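Local coordinates for GDP-mannose-dependent alpha-(1-6)-phosphatidylinositol monomannoside mannosyltransferase (Corynebacterium glutamicum, PDB 3OKP), which belongs to the GT-B glycosyltransferases, enzymes built from two Rossmann-like domains, and carries guanosine-5'-diphosphate-alpha-D-mannose as bound ligand, at residues A77-I82 against A102-Q107; A94-A99 against G119-W124; A299-V304 against A354-V359. All coordinates share one frame; numbering follows the deposited sequence.

Interaction 1 of 3, residues A77-I82 against A102-Q107; sequences AMAEII and AGTAKQ
The helical segments 77-82 and 102-107 run in broadly the same direction, their axes 32° apart and 9.1 Å from each other at closest approach, with Met78 and Ile82 pointing to the other helix and Ala79 touching it from the side. Met78 does most of the reaching. Its CG stands anti to the backbone N (chi1 -179°), and the chain runs straight out before bending at the last torsion (chi3 68°), which brings the methyl group alongside the second helix. There CE lies 3.6 Å from Ala105 N, close to Ala105 CB as well, and it also brushes CB of Thr104. A long, flexible thioether suits the place, its end methyl following the surface of the second helix. One turn on, Ile82 comes to the same alanine with the end of its longer branch, CD1 lying 3.8 Å from Ala105 CA. Small Ala105 thus receives two larger side chains. The methyls Ala79 CB and Thr104 CG2 meet at 4.1 Å, a light apolar contact. Beneath the helices Met78 rests on Leu8 and Val10, and both Ile82 and Ala105 on Val90. Neighbouring helices laid side by side over a parallel sheet in this way are typical of the Rossmann-like N-terminal domain of GT-B enzymes.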
# COMPACT_ATOMS: atom_id res chain seq x y z
N ALA A 77 21.80 20.70 -8.60
CA ALA A 77 21.80 20.57 -7.15
C ALA A 77 21.95 19.11 -6.73
O ALA A 77 22.69 18.80 -5.79
CB ALA A 77 20.54 21.17 -6.56
N MET A 78 21.25 18.22 -7.43
CA MET A 78 21.37 16.77 -7.20
C MET A 78 22.80 16.30 -7.46
O MET A 78 23.36 15.54 -6.67
CB MET A 78 20.39 16.00 -8.09
CG MET A 78 20.43 14.49 -7.89
SD MET A 78 19.57 13.55 -9.16
CE MET A 78 20.60 13.85 -10.59
N ALA A 79 23.37 16.76 -8.57
CA ALA A 79 24.73 16.40 -8.97
C ALA A 79 25.78 16.78 -7.93
O ALA A 79 26.70 16.00 -7.65
CB ALA A 79 25.07 17.03 -10.33
N GLU A 80 25.64 17.97 -7.34
CA GLU A 80 26.60 18.44 -6.35
C GLU A 80 26.51 17.69 -5.02
O GLU A 80 27.52 17.51 -4.34
CB GLU A 80 26.50 19.95 -6.15
CG GLU A 80 27.22 20.77 -7.23
CD GLU A 80 28.71 20.43 -7.34
OE1 GLU A 80 29.43 20.55 -6.33
OE2 GLU A 80 29.14 20.04 -8.45
N ILE A 81 25.31 17.25 -4.66
CA ILE A 81 25.10 16.42 -3.48
C ILE A 81 25.74 15.04 -3.68
O ILE A 81 26.43 14.53 -2.78
CB ILE A 81 23.60 16.27 -3.11
CG1 ILE A 81 23.00 17.64 -2.73
CG2 ILE A 81 23.40 15.26 -1.97
CD1 ILE A 81 21.47 17.69 -2.76
N ILE A 82 25.53 14.46 -4.86
CA ILE A 82 26.13 13.17 -5.23
C ILE A 82 27.65 13.18 -4.99
O ILE A 82 28.20 12.25 -4.39
CB ILE A 82 25.80 12.78 -6.70
CG1 ILE A 82 24.32 12.36 -6.81
CG2 ILE A 82 26.71 11.65 -7.20
CD1 ILE A 82 23.76 12.40 -8.22
N ALA A 102 18.05 10.79 -14.35
CA ALA A 102 18.94 9.65 -14.11
C ALA A 102 20.27 9.76 -14.87
O ALA A 102 21.32 9.34 -14.37
CB ALA A 102 18.24 8.34 -14.44
N GLY A 103 20.22 10.32 -16.08
CA GLY A 103 21.43 10.59 -16.86
C GLY A 103 22.42 11.47 -16.12
O GLY A 103 23.61 11.16 -16.07
N THR A 104 21.92 12.56 -15.53
CA THR A 104 22.72 13.48 -14.73
C THR A 104 23.34 12.78 -13.52
O THR A 104 24.49 13.04 -13.16
CB THR A 104 21.88 14.69 -14.25
OG1 THR A 104 21.36 15.39 -15.39
CG2 THR A 104 22.72 15.66 -13.41
N ALA A 105 22.57 11.88 -12.90
CA ALA A 105 23.04 11.11 -11.75
C ALA A 105 24.27 10.26 -12.09
O ALA A 105 25.23 10.22 -11.32
CB ALA A 105 21.91 10.25 -11.18
N LYS A 106 24.23 9.59 -13.24
CA LYS A 106 25.38 8.82 -13.73
C LYS A 106 26.55 9.72 -14.13
O LYS A 106 27.71 9.39 -13.87
CB LYS A 106 24.98 7.91 -14.90
CG LYS A 106 24.08 6.75 -14.49
CD LYS A 106 23.98 5.69 -15.58
CE LYS A 106 23.32 4.42 -15.04
NZ LYS A 106 22.93 3.47 -16.13
N GLN A 107 26.24 10.87 -14.73
CA GLN A 107 27.26 11.87 -15.08
C GLN A 107 27.98 12.39 -13.83
O GLN A 107 29.19 12.62 -13.87
CB GLN A 107 26.63 13.05 -15.82
CG GLN A 107 26.12 12.74 -17.21
CD GLN A 107 25.43 13.93 -17.86
OE1 GLN A 107 25.42 15.03 -17.31
NE2 GLN A 107 24.85 13.70 -19.03

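Interaction 2 of 3, residues A94-A99 against G119-W124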
# COMPACT_ATOMS: atom_id res chain seq x y z
N ALA A 94 9.85 8.09 -6.70
CA ALA A 94 8.81 7.90 -7.70
C ALA A 94 9.45 8.13 -9.06
O ALA A 94 10.13 9.14 -9.28
CB ALA A 94 7.65 8.87 -7.47
N ALA A 95 9.25 7.18 -9.97
CA ALA A 95 9.93 7.18 -11.27
C ALA A 95 9.55 8.36 -12.16
O ALA A 95 10.41 9.12 -12.60
CB ALA A 95 9.70 5.85 -11.99
N ALA A 96 8.25 8.52 -12.42
CA ALA A 96 7.77 9.56 -13.33
C ALA A 96 7.31 10.80 -12.57
O ALA A 96 6.46 10.69 -11.68
CB ALA A 96 6.65 9.02 -14.21
N PRO A 97 7.84 11.99 -12.92
CA PRO A 97 8.84 12.27 -13.95
C PRO A 97 10.30 12.48 -13.49
O PRO A 97 11.17 12.67 -14.34
CB PRO A 97 8.32 13.58 -14.54
CG PRO A 97 7.72 14.31 -13.34
CD PRO A 97 7.37 13.24 -12.30
N LEU A 98 10.57 12.45 -12.18
CA LEU A 98 11.89 12.83 -11.66
C LEU A 98 13.07 11.97 -12.13
O LEU A 98 14.20 12.48 -12.24
CB LEU A 98 11.90 12.96 -10.13
CG LEU A 98 11.34 14.24 -9.50
CD1 LEU A 98 11.46 14.14 -7.98
CD2 LEU A 98 12.04 15.50 -10.01
N ALA A 99 12.82 10.69 -12.39
CA ALA A 99 13.87 9.78 -12.87
C ALA A 99 14.37 10.11 -14.29
O ALA A 99 15.26 9.45 -14.80
CB ALA A 99 13.41 8.33 -12.78
N GLY A 119 1.50 3.35 -8.62
CA GLY A 119 0.26 3.14 -9.38
C GLY A 119 0.19 3.90 -10.69
O GLY A 119 -0.30 3.38 -11.69
N HIS A 120 0.70 5.13 -10.68
CA HIS A 120 0.53 6.08 -11.79
C HIS A 120 1.15 5.64 -13.12
O HIS A 120 0.60 5.94 -14.18
CB HIS A 120 1.07 7.46 -11.40
N GLU A 121 2.27 4.92 -13.06
CA GLU A 121 2.99 4.50 -14.27
C GLU A 121 2.17 3.61 -15.21
O GLU A 121 2.45 3.55 -16.41
CB GLU A 121 4.32 3.82 -13.91
CG GLU A 121 5.42 4.78 -13.44
CD GLU A 121 5.38 5.09 -11.95
OE1 GLU A 121 4.57 4.48 -11.21
OE2 GLU A 121 6.16 5.96 -11.51
N VAL A 122 1.17 2.92 -14.66
CA VAL A 122 0.23 2.12 -15.46
C VAL A 122 -0.49 3.01 -16.49
O VAL A 122 -0.54 2.67 -17.67
CB VAL A 122 -0.82 1.39 -14.57
CG1 VAL A 122 -1.82 0.61 -15.43
CG2 VAL A 122 -0.14 0.46 -13.57
N GLY A 123 -1.01 4.14 -16.03
CA GLY A 123 -1.68 5.10 -16.90
C GLY A 123 -0.73 5.76 -17.89
O GLY A 123 -1.14 6.13 -18.99
N TRP A 124 0.54 5.91 -17.49
CA TRP A 124 1.59 6.47 -18.35
C TRP A 124 1.90 5.58 -19.56
O TRP A 124 2.36 6.07 -20.59
CB TRP A 124 2.87 6.73 -17.54
CG TRP A 124 2.85 8.00 -16.72
CD1 TRP A 124 2.00 8.31 -15.70
CD2 TRP A 124 3.75 9.11 -16.84
NE1 TRP A 124 2.29 9.54 -15.19
CE2 TRP A 124 3.37 10.06 -15.87
CE3 TRP A 124 4.84 9.41 -17.68
CZ2 TRP A 124 4.03 11.29 -15.70
CZ3 TRP A 124 5.50 10.62 -17.52
CH2 TRP A 124 5.09 11.54 -16.54
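Ala96 meets both Glu121 and Trp124, one through its backbone amide and the other through its methyl group. The polar part is modest: Ala96 N donates to Glu121 OE2 over 3.4 Å, a weak bond on length although nearly straight at 162°. Glu121 reaches it through a chain bent at chi2 (86°), which swings the carboxylate toward the loop. Its other oxygen, OE1, accepts from the backbone N of His118, so the two oxygens link the backbone just before this segment to the facing loop. Apolar groups also lie beside this side chain: Ala95 CB is 3.6 Å from Glu121 OE2, and Phe155 and Phe159 of helix 149-159 touch it.

The aromatic part is a CH-pi contact. Ala96 CB sits over one face of the Trp124 indole, 3.6 Å from the centroid of its six-membered ring and only 4° off the ring normal. A methyl, with no branch beyond CB, can approach the ring face closely. Pro97, which follows a cis peptide bond, adds a looser apolar touch, its CB lying 4.3 Å from Trp124 CH2. The indole also leans on Ser133 and Leu134 of helix 128-140.

Both segments follow adjacent strands of the N-terminal sheet, 89-92 and 112-116. Since the amide-carboxylate bond is long and weak, the methyl-on-indole packing probably contributes more to this contact than the polar link.

Interaction 3 of 3, residues A299-V304 against A354-V359; sequences AQACGV and AGRAHV
Gln300 and Arg356 carry this contact between the end of helix 294-301 and helix 345-362, in the C-terminal domain of the GT-B fold. The first helix closes in a Schellman motif: Gly303, with positive phi, sends its N to Gln300 O, while Val304 N bonds Ala299 O. Close approach is possible because Gly355 has no side chain; its CA lies 4.2 Å from that of Gln300, whose CB covers the Gly355 carbonyl.

From there Gln300 runs out past Gly355 and brings its amide oxygen to the edge of the His358 ring, the amide and ring planes 33° apart. His358 ND1 donates to Gln300 OE1 over 3.3 Å, approaching from above the carbonyl plane. That oxygen also bonds Thr322 OG1, and NE2 is held by the carbonyl oxygens of Tyr296 and Thr317, so the buried amide is gripped at both ends. Between the polar groups, the two methyls of Val359 pack against the helix end: CG1 lies 3.8 Å from Gln300 CB, and CG2 3.6 Å from Ala301 CA, where a small residue leaves room.

Arg356 leaves its helix with CG anti to the backbone N and bends at chi2 (67°), which brings the guanidinium to the carbonyl of Ala301 at the end of helix 294-301. Its NH2 bonds Val174 O, in the connection between the two sheets. Its NH1 donates to Ala301 O at 2.9 Å and 149°, tilted slightly from the carbonyl plane.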
# COMPACT_ATOMS: atom_id res chain seq x y z
N ALA A 299 -4.92 -6.93 7.57
CA ALA A 299 -5.87 -7.90 8.11
C ALA A 299 -5.18 -9.20 8.47
O ALA A 299 -5.37 -9.73 9.57
CB ALA A 299 -6.99 -8.15 7.11
N GLN A 300 -4.37 -9.71 7.54
CA GLN A 300 -3.59 -10.93 7.77
C GLN A 300 -2.64 -10.77 8.95
O GLN A 300 -2.47 -11.69 9.75
CB GLN A 300 -2.84 -11.33 6.51
CG GLN A 300 -3.74 -11.90 5.42
CD GLN A 300 -2.99 -12.15 4.13
OE1 GLN A 300 -2.56 -13.26 3.86
NE2 GLN A 300 -2.83 -11.10 3.33
N ALA A 301 -2.03 -9.59 9.05
CA ALA A 301 -1.16 -9.25 10.19
C ALA A 301 -1.91 -9.26 11.53
O ALA A 301 -1.31 -9.54 12.57
CB ALA A 301 -0.48 -7.91 9.95
N CYS A 302 -3.20 -8.95 11.49
CA CYS A 302 -4.06 -9.01 12.68
C CYS A 302 -4.67 -10.41 12.92
O CYS A 302 -5.47 -10.59 13.84
CB CYS A 302 -5.17 -7.95 12.60
SG CYS A 302 -4.59 -6.25 12.80
N GLY A 303 -4.28 -11.37 12.09
CA GLY A 303 -4.74 -12.75 12.21
C GLY A 303 -6.21 -12.94 11.84
O GLY A 303 -6.90 -13.76 12.44
N VAL A 304 -6.66 -12.19 10.84
CA VAL A 304 -8.06 -12.21 10.41
C VAL A 304 -8.15 -12.76 8.98
O VAL A 304 -7.42 -12.30 8.10
CB VAL A 304 -8.68 -10.78 10.48
CG1 VAL A 304 -10.15 -10.79 10.06
CG2 VAL A 304 -8.53 -10.19 11.88
N ALA A 354 -2.69 -18.61 9.65
CA ALA A 354 -1.91 -18.68 8.41
C ALA A 354 -1.62 -17.29 7.85
O ALA A 354 -0.54 -17.05 7.32
CB ALA A 354 -2.62 -19.56 7.37
N GLY A 355 -2.59 -16.39 7.97
CA GLY A 355 -2.42 -14.99 7.55
C GLY A 355 -1.28 -14.31 8.29
O GLY A 355 -0.44 -13.65 7.67
N ARG A 356 -1.26 -14.47 9.61
CA ARG A 356 -0.21 -13.90 10.46
C ARG A 356 1.17 -14.46 10.11
O ARG A 356 2.13 -13.70 9.98
CB ARG A 356 -0.54 -14.13 11.95
CG ARG A 356 0.54 -13.67 12.94
CD ARG A 356 0.71 -12.16 12.93
NE ARG A 356 1.85 -11.72 13.74
CZ ARG A 356 2.17 -10.45 13.96
NH1 ARG A 356 1.44 -9.47 13.44
NH2 ARG A 356 3.23 -10.16 14.71
N ALA A 357 1.26 -15.78 9.96
CA ALA A 357 2.51 -16.44 9.57
C ALA A 357 2.98 -15.97 8.19
O ALA A 357 4.19 -15.77 7.98
CB ALA A 357 2.33 -17.95 9.59
N HIS A 358 2.04 -15.79 7.27
CA HIS A 358 2.33 -15.36 5.90
C HIS A 358 3.01 -13.98 5.85
O HIS A 358 4.05 -13.83 5.20
CB HIS A 358 1.05 -15.36 5.05
CG HIS A 358 1.26 -14.97 3.62
ND1 HIS A 358 0.49 -14.02 2.99
CD2 HIS A 358 2.16 -15.40 2.70
CE1 HIS A 358 0.90 -13.89 1.74
NE2 HIS A 358 1.91 -14.71 1.54
N VAL A 359 2.43 -13.00 6.53
CA VAL A 359 2.99 -11.64 6.55
C VAL A 359 4.32 -11.57 7.31
O VAL A 359 5.21 -10.80 6.92
CB VAL A 359 1.99 -10.57 7.08
CG1 VAL A 359 0.83 -10.39 6.09
CG2 VAL A 359 1.46 -10.93 8.46

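Along the chain, interactions 1 and 2 alternate their segments (77-82, 94-99, 102-107, 119-124), and interaction 3 follows wholly after them. The first two belong to the N-terminal domain and its seven-stranded parallel sheet, their centres about 20 Å apart: interaction 1 joins helices lying against the sheet, interaction 2 joins a loop after strand 89-92 to the short helix after strand 112-116. Interaction 3 belongs to the C-terminal domain, its centre about 42 Å from that of interaction 1 and 31 Å from that of interaction 2. Each contact thus lies within one domain of this GT-B enzyme; the 15 residues lining guanosine-5'-diphosphate-alpha-D-mannose all fall between 205 and 298, in the C-terminal half.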